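Local coordinates for FrpC operon protein (Neisseria meningitidis, PDB 5EDF), which is the iron-regulated protein FrpD, which binds FrpC and is putatively involved in adhesion, though its precise function is unknown, at residues N8-T13 / Y79-K84; I58-I63 / V102-A107; S184-F189 / L218-V223. All coordinates share one frame; numbering follows the deposited sequence.

Leaving the N terminus, the chain first passes through 8-13, which is closed in interaction 1 by 79-84, 65 residues on, about half of them in strands. Inside that span lies 58-63, whose partner 102-107 comes after 79-84, so interactions 1 and 2 cross along the sequence although their centres are about 24 Å apart. Interaction 3, between 184-189 and 218-223, follows both in series. Interaction 1 ties the N-terminal loop to the entry of helix 84-93 without touching the other two. Interactions 2 and 3 share the nine-stranded antiparallel sheet, touch where Lys105 packs on Phe189 and Ile63 on Leu218, and join strands 61-70 and 98-105 and the 178-186/189-193 hairpin to helix 205-224.

Interaction 1: N8-T13 / Y79-K84; sequences NPEPMT and YNQQNK
A polar loop-to-loop clasp, closed on Glu10, joins the segment ahead of strand 18-23 to the turn that leads into helix 84-93. Glu10 CG lies anti to the backbone N (chi1 -177°) and the chain runs on extended from there, so that OE2 takes three bonds. Tyr79 OH donates to Glu10 OE2 at 2.6 Å from one side of the carboxylate plane (35° out of it), while Lys84 NZ makes a salt bridge to Glu10 OE2 of 2.8 Å on the syn side. The third donor, Gln81 NE2, comes from the opposite side, much more steeply (70°), in a nearly straight bond. The same Gln81 NE2 also donates to Pro11 O at 2.9 Å, so two acceptors of 8-13 grip one amide nitrogen and fix the rotation of the group. A water joins Glu10 OE1, Gln81 OE1 and Lys84 NZ. Beside this cluster, Pro11 CD packs on Tyr79 CD2 (3.8 Å), and Gln81 N donates to Met12 O. Asn80 OD1 accepts from Asn83 N in an Asx motif, and Asn83 OD1 in turn accepts from Asn80 N, just ahead of the helix. Trp46 of strand 45-46 packs against Pro11 and meets the Tyr79 ring edge-to-face, while Phe87 of helix 84-93 also meets that ring.

Interaction 2: I58-I63 / V102-A107; sequences INLIEI and VIRKDA
Ile61 and Ile103 face each other as an antiparallel hydrogen-bonded pair, joining the start of strand 61-70 to the end of strand 98-105 within the large sheet. Ile61 N donates to Ile103 O at 2.9 Å, and Ile103 N returns to Ile61 O at 2.8 Å. On one face of the sheet Ile61 CB and Ile103 CB stand side by side, 4.5 Å apart; farther along, Ile103 CD1 meets Ile63 CG2 at 4.4 Å. On the other face the next pair, Glu62 with Val102, is non-hydrogen-bonded, and the extended Glu62 chain lays its CG against Val102 CG2. Leu60 CD1 reaches toward the other methyl, Val102 CG1. Arg104, bent at chi3 (75°), lies over the loop: its CG tucks against Leu60 CB, and the guanidinium then folds back. Asn59 O lies over one face of that group, Asn59 CB touches NH2, and Leu60 CD2 comes within 3.6 Å of Arg104 NH1. Asp106 OD2 lies 3.6 Å from Arg104 NE in a salt bridge on the same segment. Beyond the Ile61-Ile103 pair, a water bridges the backbones, donating to Asn59 O and accepting from Lys105 N. The isoleucine face is buried further by Phe21 and Phe23 of strand 18-23, Met28 and Ile30 of strand 26-31, and Phe189. The chemistry is therefore two-sided: apolar isoleucine branches pack on the buried face, while the other mixes Val102 and Leu60 with the aliphatic parts of the charged Glu62 and Arg104.

Interaction 3: S184-F189 / L218-V223; sequences SCINGF and LVQSFV
Phe189 brings its ring corner, CE2, to within 3.7 Å of Val223 CG1, the two side chains running alongside each other, pointing opposite ways. With Phe189 CG beside its backbone N (chi1 -59°), the ring extends toward the last turn of helix 205-224. Ile186, at the other end of the same type I' turn, presses its CG2 methyl between two helix residues, 4.0 Å from Val219 CG1 and equally far from Gln220 CG. The turn itself is pinned by paired backbone bonds between Ile186 and Phe189, and it places Asn187 at the corner. From the helix, the extended Gln220 chain sends NE2 to Asn187 OD1, a bond of 3.2 Å that is nearly straight at hydrogen (169°). The acceptor lies in the Gln220 amide plane, but the donor is tilted from the Asn187 carbonyl plane, and the two amides stand 69° apart. Met28 of strand 26-31 packs on both Phe189 and Val223, while Cys185, just before the turn, is tied by a disulfide to Cys108. The hairpin thus meets the helix through mostly buried apolar branches (Ile186, Phe189, Val219), with the partly exposed Val223 at the margin and a single amide-to-amide bond linking the partly exposed Gln220 to the exposed Asn187.

Interaction 1: N8-T13 / Y79-K84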
loop_
_atom_site.group_PDB
_atom_site.type_symbol
_atom_site.label_atom_id
_atom_site.label_comp_id
_atom_site.label_asym_id
_atom_site.label_seq_id
_atom_site.Cartn_x
_atom_site.Cartn_y
_atom_site.Cartn_z
ATOM N N ASN A 8 18.279 -15.499 -7.394
ATOM C CA ASN A 8 17.043 -15.955 -8.045
ATOM C C ASN A 8 16.903 -15.346 -9.442
ATOM O O ASN A 8 17.318 -14.216 -9.653
ATOM C CB ASN A 8 15.796 -15.644 -7.202
ATOM C CG ASN A 8 15.601 -16.605 -6.039
ATOM O OD1 ASN A 8 15.905 -17.791 -6.124
ATOM N ND2 ASN A 8 15.064 -16.076 -4.927
ATOM N N PRO A 9 16.284 -16.108 -10.354
ATOM C CA PRO A 9 16.056 -15.650 -11.725
ATOM C C PRO A 9 14.928 -14.633 -11.791
ATOM O O PRO A 9 14.103 -14.532 -10.902
ATOM C CB PRO A 9 15.660 -16.944 -12.435
ATOM C CG PRO A 9 14.926 -17.736 -11.386
ATOM C CD PRO A 9 15.747 -17.468 -10.144
ATOM N N GLU A 10 14.875 -13.893 -12.880
ATOM C CA GLU A 10 13.707 -13.064 -13.183
ATOM C C GLU A 10 12.449 -13.921 -13.050
ATOM O O GLU A 10 12.397 -15.002 -13.608
ATOM C CB GLU A 10 13.822 -12.562 -14.623
ATOM C CG GLU A 10 12.704 -11.625 -15.018
ATOM C CD GLU A 10 12.644 -11.302 -16.491
ATOM O OE1 GLU A 10 13.472 -11.789 -17.295
ATOM O OE2 GLU A 10 11.725 -10.561 -16.882
ATOM N N PRO A 11 11.421 -13.446 -12.319
ATOM C CA PRO A 11 10.194 -14.217 -12.236
ATOM C C PRO A 11 9.389 -14.317 -13.537
ATOM O O PRO A 11 9.401 -13.392 -14.357
ATOM C CB PRO A 11 9.350 -13.476 -11.165
ATOM C CG PRO A 11 10.280 -12.527 -10.495
ATOM C CD PRO A 11 11.371 -12.235 -11.485
HETATM N N MSE A 12 8.709 -15.458 -13.718
HETATM C CA MSE A 12 7.652 -15.535 -14.711
HETATM C C MSE A 12 6.286 -15.187 -14.109
HETATM O O MSE A 12 5.548 -14.388 -14.674
HETATM C CB MSE A 12 7.611 -16.893 -15.426
HETATM C CG MSE A 12 6.507 -16.969 -16.450
HETATM SE SE MSE A 12 6.390 -18.712 -17.234
HETATM C CE MSE A 12 5.964 -19.780 -15.733
ATOM N N THR A 13 5.954 -15.791 -12.974
ATOM C CA THR A 13 4.727 -15.508 -12.263
ATOM C C THR A 13 4.947 -14.639 -11.016
ATOM O O THR A 13 3.992 -13.982 -10.567
ATOM C CB THR A 13 4.064 -16.785 -11.748
ATOM O OG1 THR A 13 4.887 -17.370 -10.729
ATOM C CG2 THR A 13 3.818 -17.789 -12.880
ATOM N N TYR A 79 5.566 -8.846 -9.720
ATOM C CA TYR A 79 6.207 -8.865 -11.026
ATOM C C TYR A 79 5.920 -10.164 -11.749
ATOM O O TYR A 79 6.125 -11.271 -11.191
ATOM C CB TYR A 79 7.717 -8.677 -10.832
ATOM C CG TYR A 79 8.591 -8.631 -12.065
ATOM C CD1 TYR A 79 9.182 -7.443 -12.469
ATOM C CD2 TYR A 79 8.859 -9.781 -12.804
ATOM C CE1 TYR A 79 10.022 -7.394 -13.566
ATOM C CE2 TYR A 79 9.717 -9.748 -13.911
ATOM C CZ TYR A 79 10.292 -8.550 -14.292
ATOM O OH TYR A 79 11.157 -8.449 -15.396
ATOM N N ASN A 80 5.482 -10.052 -12.998
ATOM C CA ASN A 80 5.270 -11.226 -13.841
ATOM C C ASN A 80 5.531 -10.867 -15.294
ATOM O O ASN A 80 5.773 -9.694 -15.626
ATOM C CB ASN A 80 3.875 -11.859 -13.591
ATOM C CG ASN A 80 2.729 -10.964 -13.993
ATOM O OD1 ASN A 80 2.790 -10.295 -15.022
ATOM N ND2 ASN A 80 1.667 -10.990 -13.219
ATOM N N GLN A 81 5.491 -11.853 -16.194
ATOM C CA GLN A 81 5.845 -11.569 -17.580
ATOM C C GLN A 81 4.849 -10.686 -18.305
ATOM O O GLN A 81 5.215 -10.078 -19.312
ATOM C CB GLN A 81 6.154 -12.854 -18.334
ATOM C CG GLN A 81 7.456 -13.490 -17.910
ATOM C CD GLN A 81 8.686 -12.594 -18.095
ATOM O OE1 GLN A 81 9.053 -12.267 -19.267
ATOM N NE2 GLN A 81 9.343 -12.210 -16.964
ATOM N N GLN A 82 3.615 -10.630 -17.825
ATOM C CA GLN A 82 2.594 -9.775 -18.459
ATOM C C GLN A 82 2.758 -8.320 -18.052
ATOM O O GLN A 82 2.574 -7.430 -18.880
ATOM C CB GLN A 82 1.192 -10.281 -18.117
ATOM C CG GLN A 82 0.814 -11.622 -18.727
ATOM C CD GLN A 82 1.505 -12.821 -18.079
ATOM O OE1 GLN A 82 1.506 -12.973 -16.850
ATOM N NE2 GLN A 82 2.089 -13.687 -18.912
ATOM N N ASN A 83 3.140 -8.042 -16.812
ATOM C CA ASN A 83 3.214 -6.679 -16.320
ATOM C C ASN A 83 4.645 -6.144 -16.189
ATOM O O ASN A 83 4.839 -4.988 -15.733
ATOM C CB ASN A 83 2.469 -6.558 -14.972
ATOM C CG ASN A 83 3.181 -7.313 -13.844
ATOM O OD1 ASN A 83 4.404 -7.446 -13.870
ATOM N ND2 ASN A 83 2.427 -7.749 -12.816
ATOM N N LYS A 84 5.649 -6.931 -16.564
ATOM C CA LYS A 84 7.031 -6.544 -16.281
ATOM C C LYS A 84 7.432 -5.144 -16.784
ATOM O O LYS A 84 8.244 -4.485 -16.141
ATOM C CB LYS A 84 8.031 -7.580 -16.795
ATOM C CG LYS A 84 8.024 -7.830 -18.274
ATOM C CD LYS A 84 9.183 -8.778 -18.720
ATOM C CE LYS A 84 10.592 -8.112 -18.674
ATOM N NZ LYS A 84 11.736 -9.002 -19.203
HETATM O O HOH W 1 12.057 -11.974 -20.015
HETATM O O HOH W 2 2.695 -14.981 -15.531
HETATM O O HOH W 3 1.519 -13.305 -11.379
#

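Interaction 2: I58-I63 / V102-A107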
loop_
_atom_site.group_PDB
_atom_site.type_symbol
_atom_site.label_atom_id
_atom_site.label_comp_id
_atom_site.label_asym_id
_atom_site.label_seq_id
_atom_site.Cartn_x
_atom_site.Cartn_y
_atom_site.Cartn_z
ATOM N N ILE A 58 15.482 -7.679 9.594
ATOM C CA ILE A 58 15.193 -6.336 9.089
ATOM C C ILE A 58 14.288 -5.591 10.063
ATOM O O ILE A 58 13.767 -6.192 10.999
ATOM C CB ILE A 58 14.526 -6.405 7.699
ATOM C CG1 ILE A 58 13.298 -7.333 7.684
ATOM C CG2 ILE A 58 15.461 -7.043 6.680
ATOM C CD1 ILE A 58 12.202 -6.898 8.405
ATOM N N ASN A 59 14.193 -4.287 9.897
ATOM C CA ASN A 59 13.215 -3.452 10.595
ATOM C C ASN A 59 12.020 -3.097 9.735
ATOM O O ASN A 59 10.980 -2.741 10.260
ATOM C CB ASN A 59 13.865 -2.132 11.062
ATOM C CG ASN A 59 15.025 -2.341 12.007
ATOM O OD1 ASN A 59 16.022 -1.627 11.934
ATOM N ND2 ASN A 59 14.898 -3.307 12.897
ATOM N N LEU A 60 12.170 -3.122 8.417
ATOM C CA LEU A 60 11.075 -2.825 7.516
ATOM C C LEU A 60 11.272 -3.609 6.236
ATOM O O LEU A 60 12.423 -3.942 5.883
ATOM C CB LEU A 60 10.954 -1.316 7.203
ATOM C CG LEU A 60 11.984 -0.712 6.257
ATOM C CD1 LEU A 60 11.630 -0.852 4.804
ATOM C CD2 LEU A 60 12.172 0.779 6.600
ATOM N N ILE A 61 10.167 -3.902 5.565
ATOM C CA ILE A 61 10.149 -4.472 4.233
ATOM C C ILE A 61 9.331 -3.544 3.361
ATOM O O ILE A 61 8.275 -3.084 3.793
ATOM C CB ILE A 61 9.478 -5.863 4.197
ATOM C CG1 ILE A 61 10.141 -6.826 5.200
ATOM C CG2 ILE A 61 9.529 -6.439 2.755
ATOM C CD1 ILE A 61 9.358 -8.122 5.350
ATOM N N GLU A 62 9.789 -3.261 2.149
ATOM C CA GLU A 62 9.065 -2.434 1.196
ATOM C C GLU A 62 8.729 -3.286 0.010
ATOM O O GLU A 62 9.574 -3.525 -0.851
ATOM C CB GLU A 62 9.868 -1.186 0.779
ATOM C CG GLU A 62 9.093 -0.229 -0.119
ATOM C CD GLU A 62 9.852 1.019 -0.453
ATOM O OE1 GLU A 62 11.110 1.000 -0.431
ATOM O OE2 GLU A 62 9.200 2.051 -0.742
ATOM N N ILE A 63 7.522 -3.829 -0.037
ATOM C CA ILE A 63 7.063 -4.574 -1.209
ATOM C C ILE A 63 6.549 -3.615 -2.266
ATOM O O ILE A 63 6.219 -2.456 -1.949
ATOM C CB ILE A 63 5.995 -5.635 -0.850
ATOM C CG1 ILE A 63 4.683 -5.020 -0.364
ATOM C CG2 ILE A 63 6.561 -6.651 0.147
ATOM C CD1 ILE A 63 3.502 -6.034 -0.348
ATOM N N VAL A 102 4.941 -0.351 2.839
ATOM C CA VAL A 102 5.984 -0.457 3.854
ATOM C C VAL A 102 5.427 -1.191 5.061
ATOM O O VAL A 102 4.452 -0.757 5.677
ATOM C CB VAL A 102 6.566 0.902 4.203
ATOM C CG1 VAL A 102 7.615 0.772 5.324
ATOM C CG2 VAL A 102 7.183 1.565 2.987
ATOM N N ILE A 103 6.094 -2.284 5.419
ATOM C CA ILE A 103 5.686 -3.182 6.492
ATOM C C ILE A 103 6.719 -3.131 7.604
ATOM O O ILE A 103 7.914 -3.339 7.350
ATOM C CB ILE A 103 5.557 -4.621 5.992
ATOM C CG1 ILE A 103 4.600 -4.705 4.822
ATOM C CG2 ILE A 103 5.107 -5.559 7.141
ATOM C CD1 ILE A 103 4.610 -6.041 4.072
ATOM N N ARG A 104 6.261 -2.893 8.829
ATOM C CA ARG A 104 7.097 -2.913 10.041
ATOM C C ARG A 104 6.381 -3.697 11.106
ATOM O O ARG A 104 5.178 -3.908 11.029
ATOM C CB ARG A 104 7.356 -1.505 10.589
ATOM C CG ARG A 104 8.079 -0.643 9.625
ATOM C CD ARG A 104 8.365 0.727 10.235
ATOM N NE ARG A 104 9.452 0.576 11.179
ATOM C CZ ARG A 104 10.722 0.959 10.990
ATOM N NH1 ARG A 104 11.105 1.619 9.912
ATOM N NH2 ARG A 104 11.600 0.695 11.926
ATOM N N LYS A 105 7.110 -4.139 12.137
ATOM C CA LYS A 105 6.457 -4.775 13.264
ATOM C C LYS A 105 6.522 -3.873 14.483
ATOM O O LYS A 105 7.533 -3.809 15.146
ATOM C CB LYS A 105 7.060 -6.146 13.531
ATOM C CG LYS A 105 6.228 -6.987 14.521
ATOM C CD LYS A 105 6.842 -8.303 14.866
ATOM C CE LYS A 105 8.016 -8.133 15.770
ATOM N NZ LYS A 105 7.553 -8.078 17.194
ATOM N N ASP A 106 5.397 -3.260 14.792
ATOM C CA ASP A 106 5.275 -2.298 15.890
ATOM C C ASP A 106 3.872 -2.314 16.422
ATOM O O ASP A 106 2.946 -2.615 15.697
ATOM C CB ASP A 106 5.558 -0.897 15.383
ATOM C CG ASP A 106 7.020 -0.651 15.109
ATOM O OD1 ASP A 106 7.829 -0.976 16.006
ATOM O OD2 ASP A 106 7.368 -0.101 14.035
ATOM N N ALA A 107 3.715 -1.948 17.692
ATOM C CA ALA A 107 2.400 -1.747 18.243
ATOM C C ALA A 107 1.693 -0.658 17.443
ATOM O O ALA A 107 2.308 0.320 17.040
ATOM C CB ALA A 107 2.499 -1.375 19.751
HETATM O O HOH W 4 9.802 -3.384 12.572
#

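Interaction 3: S184-F189 / L218-V223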
loop_
_atom_site.group_PDB
_atom_site.type_symbol
_atom_site.label_atom_id
_atom_site.label_comp_id
_atom_site.label_asym_id
_atom_site.label_seq_id
_atom_site.Cartn_x
_atom_site.Cartn_y
_atom_site.Cartn_z
ATOM N N SER A 184 -2.335 1.567 8.483
ATOM C CA SER A 184 -3.062 0.443 9.012
ATOM C C SER A 184 -2.232 -0.386 9.944
ATOM O O SER A 184 -0.978 -0.273 9.953
ATOM C CB SER A 184 -3.600 -0.410 7.865
ATOM O OG SER A 184 -2.544 -1.075 7.165
ATOM N N CYS A 185 -2.900 -1.251 10.686
ATOM C CA CYS A 185 -2.265 -2.223 11.572
ATOM C C CYS A 185 -2.914 -3.556 11.283
ATOM O O CYS A 185 -4.137 -3.655 11.311
ATOM C CB CYS A 185 -2.457 -1.832 13.038
ATOM S SG CYS A 185 -1.785 -0.149 13.358
ATOM N N ILE A 186 -2.084 -4.531 10.901
ATOM C CA ILE A 186 -2.543 -5.845 10.453
ATOM C C ILE A 186 -1.737 -6.881 11.217
ATOM O O ILE A 186 -0.535 -7.022 10.997
ATOM C CB ILE A 186 -2.340 -6.018 8.933
ATOM C CG1 ILE A 186 -3.121 -4.962 8.174
ATOM C CG2 ILE A 186 -2.721 -7.454 8.488
ATOM C CD1 ILE A 186 -2.829 -4.830 6.699
ATOM N N ASN A 187 -2.393 -7.603 12.106
ATOM C CA ASN A 187 -1.774 -8.764 12.759
ATOM C C ASN A 187 -0.450 -8.420 13.452
ATOM O O ASN A 187 0.487 -9.202 13.381
ATOM C CB ASN A 187 -1.503 -9.900 11.736
ATOM C CG ASN A 187 -2.766 -10.607 11.242
ATOM O OD1 ASN A 187 -3.814 -9.992 11.029
ATOM N ND2 ASN A 187 -2.646 -11.917 11.020
ATOM N N GLY A 188 -0.362 -7.264 14.109
ATOM C CA GLY A 188 0.861 -6.862 14.834
ATOM C C GLY A 188 1.859 -6.068 13.996
ATOM O O GLY A 188 2.881 -5.575 14.518
ATOM N N PHE A 189 1.566 -5.951 12.711
ATOM C CA PHE A 189 2.400 -5.187 11.789
ATOM C C PHE A 189 1.778 -3.846 11.513
ATOM O O PHE A 189 0.548 -3.698 11.580
ATOM C CB PHE A 189 2.609 -5.926 10.455
ATOM C CG PHE A 189 3.250 -7.264 10.628
ATOM C CD1 PHE A 189 4.610 -7.357 10.722
ATOM C CD2 PHE A 189 2.481 -8.438 10.756
ATOM C CE1 PHE A 189 5.224 -8.624 10.961
ATOM C CE2 PHE A 189 3.069 -9.687 10.947
ATOM C CZ PHE A 189 4.439 -9.767 11.066
ATOM N N LEU A 218 -3.091 -9.894 1.474
ATOM C CA LEU A 218 -1.716 -10.110 1.021
ATOM C C LEU A 218 -0.752 -10.223 2.212
ATOM O O LEU A 218 0.033 -11.162 2.334
ATOM C CB LEU A 218 -1.318 -8.986 0.056
ATOM C CG LEU A 218 0.072 -9.064 -0.546
ATOM C CD1 LEU A 218 0.264 -10.368 -1.332
ATOM C CD2 LEU A 218 0.283 -7.847 -1.420
ATOM N N VAL A 219 -0.817 -9.266 3.118
ATOM C CA VAL A 219 0.100 -9.251 4.278
ATOM C C VAL A 219 -0.180 -10.494 5.130
ATOM O O VAL A 219 0.739 -11.168 5.580
ATOM C CB VAL A 219 -0.051 -7.932 5.065
ATOM C CG1 VAL A 219 0.646 -8.014 6.438
ATOM C CG2 VAL A 219 0.449 -6.750 4.219
ATOM N N GLN A 220 -1.453 -10.841 5.312
ATOM C CA GLN A 220 -1.775 -12.038 6.091
ATOM C C GLN A 220 -1.237 -13.309 5.433
ATOM O O GLN A 220 -0.852 -14.238 6.133
ATOM C CB GLN A 220 -3.271 -12.153 6.338
ATOM C CG GLN A 220 -3.777 -11.082 7.320
ATOM C CD GLN A 220 -5.270 -11.010 7.435
ATOM O OE1 GLN A 220 -5.993 -11.160 6.447
ATOM N NE2 GLN A 220 -5.749 -10.749 8.648
ATOM N N SER A 221 -1.168 -13.325 4.097
ATOM C CA SER A 221 -0.652 -14.501 3.363
ATOM C C SER A 221 0.852 -14.714 3.637
ATOM O O SER A 221 1.331 -15.823 3.515
ATOM C CB SER A 221 -0.903 -14.398 1.847
ATOM O OG SER A 221 0.044 -13.578 1.199
ATOM N N PHE A 222 1.558 -13.653 4.017
ATOM C CA PHE A 222 2.972 -13.738 4.289
ATOM C C PHE A 222 3.286 -14.358 5.648
ATOM O O PHE A 222 4.391 -14.781 5.918
ATOM C CB PHE A 222 3.626 -12.354 4.251
ATOM C CG PHE A 222 3.510 -11.591 2.929
ATOM C CD1 PHE A 222 3.232 -12.181 1.729
ATOM C CD2 PHE A 222 3.718 -10.219 2.958
ATOM C CE1 PHE A 222 3.156 -11.447 0.555
ATOM C CE2 PHE A 222 3.655 -9.477 1.810
ATOM C CZ PHE A 222 3.343 -10.078 0.607
ATOM N N VAL A 223 2.307 -14.390 6.543
ATOM C CA VAL A 223 2.530 -14.916 7.883
ATOM C C VAL A 223 1.717 -16.179 8.117
ATOM O O VAL A 223 1.838 -16.821 9.162
ATOM C CB VAL A 223 2.209 -13.880 8.955
ATOM C CG1 VAL A 223 3.250 -12.791 8.920
ATOM C CG2 VAL A 223 0.824 -13.297 8.761
#